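Local coordinates for protein phosphoacetylglucosamine mutase (Aspergillus lentulus, PDB 5O9X) that interconverts N-acetylglucosamine 6-phosphate and N-acetylglucosamine 1-phosphate as a phosphomutase, and probably works through a bisphosphorylated sugar intermediate, at residues Asn124-Ala136 with Ala154-Leu167. The protein carries 1 engineered substitution. Numbering follows the deposited sequence.
Sequences NPARVVFARDTRA and AEFIDMKFMTTPQL. Unlike the reference sequence in segment 154-167: Phe161 (reference Tyr).
Arg127-Arg132 and Glu155-Phe161 pair as parallel strands of a beta-alpha-beta crossover in domain I, an alpha/beta/alpha domain of the phosphohexomutase family. Helix 138-151 makes the connection. Strand 155-161 is an edge strand of the mixed five-stranded sheet, and strand 61-66 pairs with the far side of 127-132. The strand axes run 12° apart. Regular pairing extends to Phe130 and Asp158, where Phe130 O accepts from Met159 N at 2.8 Å. A beta bulge then shifts the register by one, so Arg132 pairs with Phe161.

The Phe130 ring leans toward the edge strand. With CG between the backbone N and the carbonyl carbon (chi1 59°), the ring lies over that strand, and Asp158 CA sits over one face, 4.0 Å from the centroid, a CH-pi contact. Phe156 CD1 meets the ring edge, 3.6 Å from Phe130 CE2. Leu145 and Ser146 of helix 138-151 also touch this ring. On the face that carries Val129 and Ile157, Val129 CG2 packs against Met159 CG at 3.5 Å.

Beyond the bulge, the extended Arg132 chain reaches across Phe161 in an off-centre cation-pi contact. Its NH1 makes a long salt bridge with Asp158 OD2, 3.6 Å away. Lys160 NZ forms a second, shorter salt bridge to this oxygen, at 2.8 Å, so the carboxylate probably offsets both positive charges. One water accepts from Arg132 NH1 and donates to Asp158 OD1 and Lys160 O; a second accepts from Arg132 NH2 and, at 2.8 Å, from Lys160 NZ.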
# COMPACT_ATOMS: atom_id res chain seq x y z
N ASN A 124 -25.52 18.94 6.11
CA ASN A 124 -24.32 18.49 6.85
C ASN A 124 -23.06 19.28 6.33
O ASN A 124 -22.99 19.69 5.17
CB ASN A 124 -24.14 16.95 6.79
CG ASN A 124 -25.18 16.18 7.62
OD1 ASN A 124 -25.89 16.77 8.43
ND2 ASN A 124 -25.25 14.87 7.42
N PRO A 125 -22.12 19.60 7.22
CA PRO A 125 -20.88 20.14 6.66
C PRO A 125 -20.12 19.07 5.83
O PRO A 125 -20.36 17.88 5.97
CB PRO A 125 -20.11 20.61 7.89
CG PRO A 125 -20.60 19.75 9.01
CD PRO A 125 -22.08 19.56 8.70
N ALA A 126 -19.28 19.52 4.91
CA ALA A 126 -18.32 18.60 4.26
C ALA A 126 -16.94 19.10 4.64
O ALA A 126 -16.68 20.33 4.54
CB ALA A 126 -18.52 18.67 2.75
N ARG A 127 -16.07 18.15 5.05
CA ARG A 127 -14.71 18.48 5.46
C ARG A 127 -13.72 17.52 4.72
O ARG A 127 -13.85 16.31 4.82
CB ARG A 127 -14.59 18.37 7.00
CG ARG A 127 -15.41 19.44 7.76
CD ARG A 127 -15.16 19.32 9.26
NE ARG A 127 -16.03 20.21 10.03
CZ ARG A 127 -17.21 19.85 10.56
NH1 ARG A 127 -17.68 18.61 10.44
NH2 ARG A 127 -17.90 20.75 11.25
N VAL A 128 -12.83 18.10 3.91
CA VAL A 128 -11.90 17.32 3.06
C VAL A 128 -10.46 17.80 3.33
O VAL A 128 -10.20 18.96 3.40
CB VAL A 128 -12.34 17.37 1.58
CG1 VAL A 128 -11.35 16.66 0.62
CG2 VAL A 128 -13.75 16.77 1.44
N VAL A 129 -9.53 16.87 3.52
CA VAL A 129 -8.08 17.23 3.70
C VAL A 129 -7.32 16.49 2.55
O VAL A 129 -7.63 15.33 2.23
CB VAL A 129 -7.61 16.88 5.17
CG1 VAL A 129 -7.89 15.42 5.53
CG2 VAL A 129 -6.09 17.13 5.37
N PHE A 130 -6.32 17.13 1.94
CA PHE A 130 -5.63 16.52 0.82
C PHE A 130 -4.14 16.81 0.87
O PHE A 130 -3.72 17.69 1.61
CB PHE A 130 -6.31 16.93 -0.48
CG PHE A 130 -6.35 18.41 -0.74
CD1 PHE A 130 -5.18 19.11 -1.18
CD2 PHE A 130 -7.55 19.14 -0.60
CE1 PHE A 130 -5.21 20.49 -1.44
CE2 PHE A 130 -7.57 20.55 -0.88
CZ PHE A 130 -6.41 21.20 -1.32
N ALA A 131 -3.35 16.01 0.12
CA ALA A 131 -1.90 16.14 0.03
C ALA A 131 -1.53 15.51 -1.30
O ALA A 131 -2.42 14.99 -2.02
CB ALA A 131 -1.26 15.37 1.18
N ARG A 132 -0.24 15.60 -1.66
CA ARG A 132 0.17 15.07 -2.90
C ARG A 132 1.63 14.64 -2.75
O ARG A 132 2.31 15.08 -1.80
CB ARG A 132 0.14 16.20 -3.99
CG ARG A 132 1.00 17.45 -3.69
CD ARG A 132 0.39 18.73 -4.40
NE ARG A 132 1.30 19.94 -4.47
CZ ARG A 132 1.21 21.18 -4.00
NH1 ARG A 132 0.23 21.66 -3.14
NH2 ARG A 132 2.22 21.98 -4.37
N ASP A 133 2.07 13.77 -3.65
CA ASP A 133 3.50 13.41 -3.68
C ASP A 133 4.20 14.51 -4.57
O ASP A 133 3.61 15.56 -4.81
CB ASP A 133 3.71 11.95 -4.18
CG ASP A 133 3.30 11.75 -5.63
OD1 ASP A 133 3.00 12.76 -6.34
OD2 ASP A 133 3.29 10.56 -6.09
N THR A 134 5.42 14.23 -5.06
CA THR A 134 6.26 15.24 -5.69
C THR A 134 6.00 15.42 -7.19
O THR A 134 6.74 16.18 -7.83
CB THR A 134 7.77 14.95 -5.47
OG1 THR A 134 8.06 13.61 -5.94
CG2 THR A 134 8.14 15.11 -3.97
N ARG A 135 5.02 14.66 -7.74
CA ARG A 135 4.87 14.56 -9.18
C ARG A 135 4.62 15.99 -9.80
O ARG A 135 4.05 16.83 -9.15
CB ARG A 135 3.70 13.63 -9.56
CG ARG A 135 4.04 12.10 -9.40
CD ARG A 135 2.76 11.25 -9.36
NE ARG A 135 3.26 9.93 -8.89
CZ ARG A 135 3.77 9.03 -9.74
NH1 ARG A 135 3.73 9.21 -11.09
NH2 ARG A 135 4.30 7.90 -9.26
N ALA A 136 5.07 16.20 -11.03
CA ALA A 136 5.07 17.57 -11.61
C ALA A 136 3.65 18.09 -11.74
O ALA A 136 3.40 19.31 -11.53
CB ALA A 136 5.71 17.53 -12.95
N ALA A 154 -17.24 22.87 0.55
CA ALA A 154 -16.63 22.06 1.59
C ALA A 154 -15.63 22.98 2.33
O ALA A 154 -15.06 23.91 1.72
CB ALA A 154 -15.90 20.85 0.95
N GLU A 155 -15.42 22.73 3.63
CA GLU A 155 -14.23 23.18 4.37
C GLU A 155 -13.08 22.26 3.91
O GLU A 155 -13.27 21.01 3.85
CB GLU A 155 -14.45 22.91 5.85
CG GLU A 155 -13.38 23.41 6.80
CD GLU A 155 -13.78 23.15 8.25
OE1 GLU A 155 -14.97 22.84 8.55
OE2 GLU A 155 -12.89 23.27 9.12
N PHE A 156 -11.90 22.83 3.64
CA PHE A 156 -10.75 21.97 3.14
C PHE A 156 -9.41 22.48 3.59
O PHE A 156 -9.27 23.68 3.87
CB PHE A 156 -10.77 21.71 1.61
CG PHE A 156 -10.69 22.92 0.76
CD1 PHE A 156 -9.45 23.42 0.28
CD2 PHE A 156 -11.87 23.56 0.36
CE1 PHE A 156 -9.39 24.52 -0.57
CE2 PHE A 156 -11.82 24.66 -0.52
CZ PHE A 156 -10.57 25.15 -0.95
N ILE A 157 -8.45 21.55 3.74
CA ILE A 157 -7.08 21.88 4.19
C ILE A 157 -6.13 21.23 3.19
O ILE A 157 -6.32 20.05 2.88
CB ILE A 157 -6.80 21.33 5.59
CG1 ILE A 157 -7.69 22.07 6.64
CG2 ILE A 157 -5.31 21.44 5.93
CD1 ILE A 157 -7.70 21.33 7.95
N ASP A 158 -5.19 22.03 2.70
CA ASP A 158 -4.11 21.56 1.80
C ASP A 158 -2.93 21.22 2.70
O ASP A 158 -2.31 22.12 3.24
CB ASP A 158 -3.76 22.70 0.82
CG ASP A 158 -2.61 22.32 -0.15
OD1 ASP A 158 -2.00 21.26 0.03
OD2 ASP A 158 -2.31 23.11 -1.02
N MET A 159 -2.60 19.93 2.85
CA MET A 159 -1.37 19.56 3.60
C MET A 159 -0.10 19.55 2.80
O MET A 159 0.92 19.02 3.30
CB MET A 159 -1.48 18.21 4.28
CG MET A 159 -2.70 18.01 5.17
SD MET A 159 -2.59 19.11 6.57
CE MET A 159 -1.37 18.27 7.62
N LYS A 160 -0.13 20.05 1.56
CA LYS A 160 1.10 20.20 0.70
C LYS A 160 1.69 18.79 0.36
O LYS A 160 0.89 17.92 -0.02
CB LYS A 160 2.16 21.16 1.30
CG LYS A 160 1.58 22.59 1.67
CD LYS A 160 1.04 23.16 0.38
CE LYS A 160 0.61 24.61 0.41
NZ LYS A 160 0.00 24.75 -0.96
N PHE A 161 3.01 18.61 0.52
CA PHE A 161 3.65 17.35 0.19
C PHE A 161 3.67 16.42 1.41
O PHE A 161 4.24 16.78 2.49
CB PHE A 161 5.12 17.62 -0.25
CG PHE A 161 5.21 18.40 -1.54
CD1 PHE A 161 5.10 17.76 -2.78
CD2 PHE A 161 5.33 19.79 -1.50
CE1 PHE A 161 5.17 18.51 -4.00
CE2 PHE A 161 5.38 20.54 -2.71
CZ PHE A 161 5.35 19.90 -3.95
N MET A 162 3.14 15.22 1.23
CA MET A 162 3.19 14.20 2.28
C MET A 162 3.25 12.84 1.61
O MET A 162 2.89 12.68 0.43
CB MET A 162 1.91 14.28 3.16
CG MET A 162 1.78 15.59 3.98
SD MET A 162 0.88 15.41 5.55
CE MET A 162 -0.54 14.75 4.93
N THR A 163 3.66 11.83 2.38
CA THR A 163 3.65 10.43 1.88
C THR A 163 2.19 10.03 1.99
O THR A 163 1.40 10.70 2.70
CB THR A 163 4.51 9.50 2.81
OG1 THR A 163 3.93 9.39 4.09
CG2 THR A 163 5.96 10.03 2.99
N THR A 164 1.79 9.01 1.23
CA THR A 164 0.44 8.48 1.36
C THR A 164 0.07 8.14 2.80
O THR A 164 -0.99 8.52 3.25
CB THR A 164 0.27 7.34 0.35
OG1 THR A 164 0.29 7.93 -0.97
CG2 THR A 164 -1.09 6.59 0.52
N PRO A 165 0.91 7.37 3.51
CA PRO A 165 0.51 7.01 4.87
C PRO A 165 0.42 8.23 5.81
O PRO A 165 -0.42 8.21 6.71
CB PRO A 165 1.69 6.13 5.37
CG PRO A 165 2.32 5.59 4.14
CD PRO A 165 2.08 6.59 3.03
N GLN A 166 1.24 9.27 5.59
CA GLN A 166 1.03 10.56 6.38
C GLN A 166 -0.37 11.11 6.21
O GLN A 166 -1.00 11.52 7.22
CB GLN A 166 2.04 11.63 6.05
CG GLN A 166 3.38 11.31 6.69
CD GLN A 166 4.44 12.33 6.28
OE1 GLN A 166 4.41 12.93 5.16
NE2 GLN A 166 5.38 12.56 7.20
N LEU A 167 -0.85 11.16 4.96
CA LEU A 167 -2.22 11.64 4.72
C LEU A 167 -3.27 10.73 5.45
O LEU A 167 -4.17 11.24 6.13
CB LEU A 167 -2.46 11.86 3.17
CG LEU A 167 -3.89 12.37 3.15
CD1 LEU A 167 -4.17 13.84 3.47
CD2 LEU A 167 -4.76 11.75 2.11
O HOH W 1 -1.09 19.23 -1.71
O HOH W 2 1.86 24.69 -3.06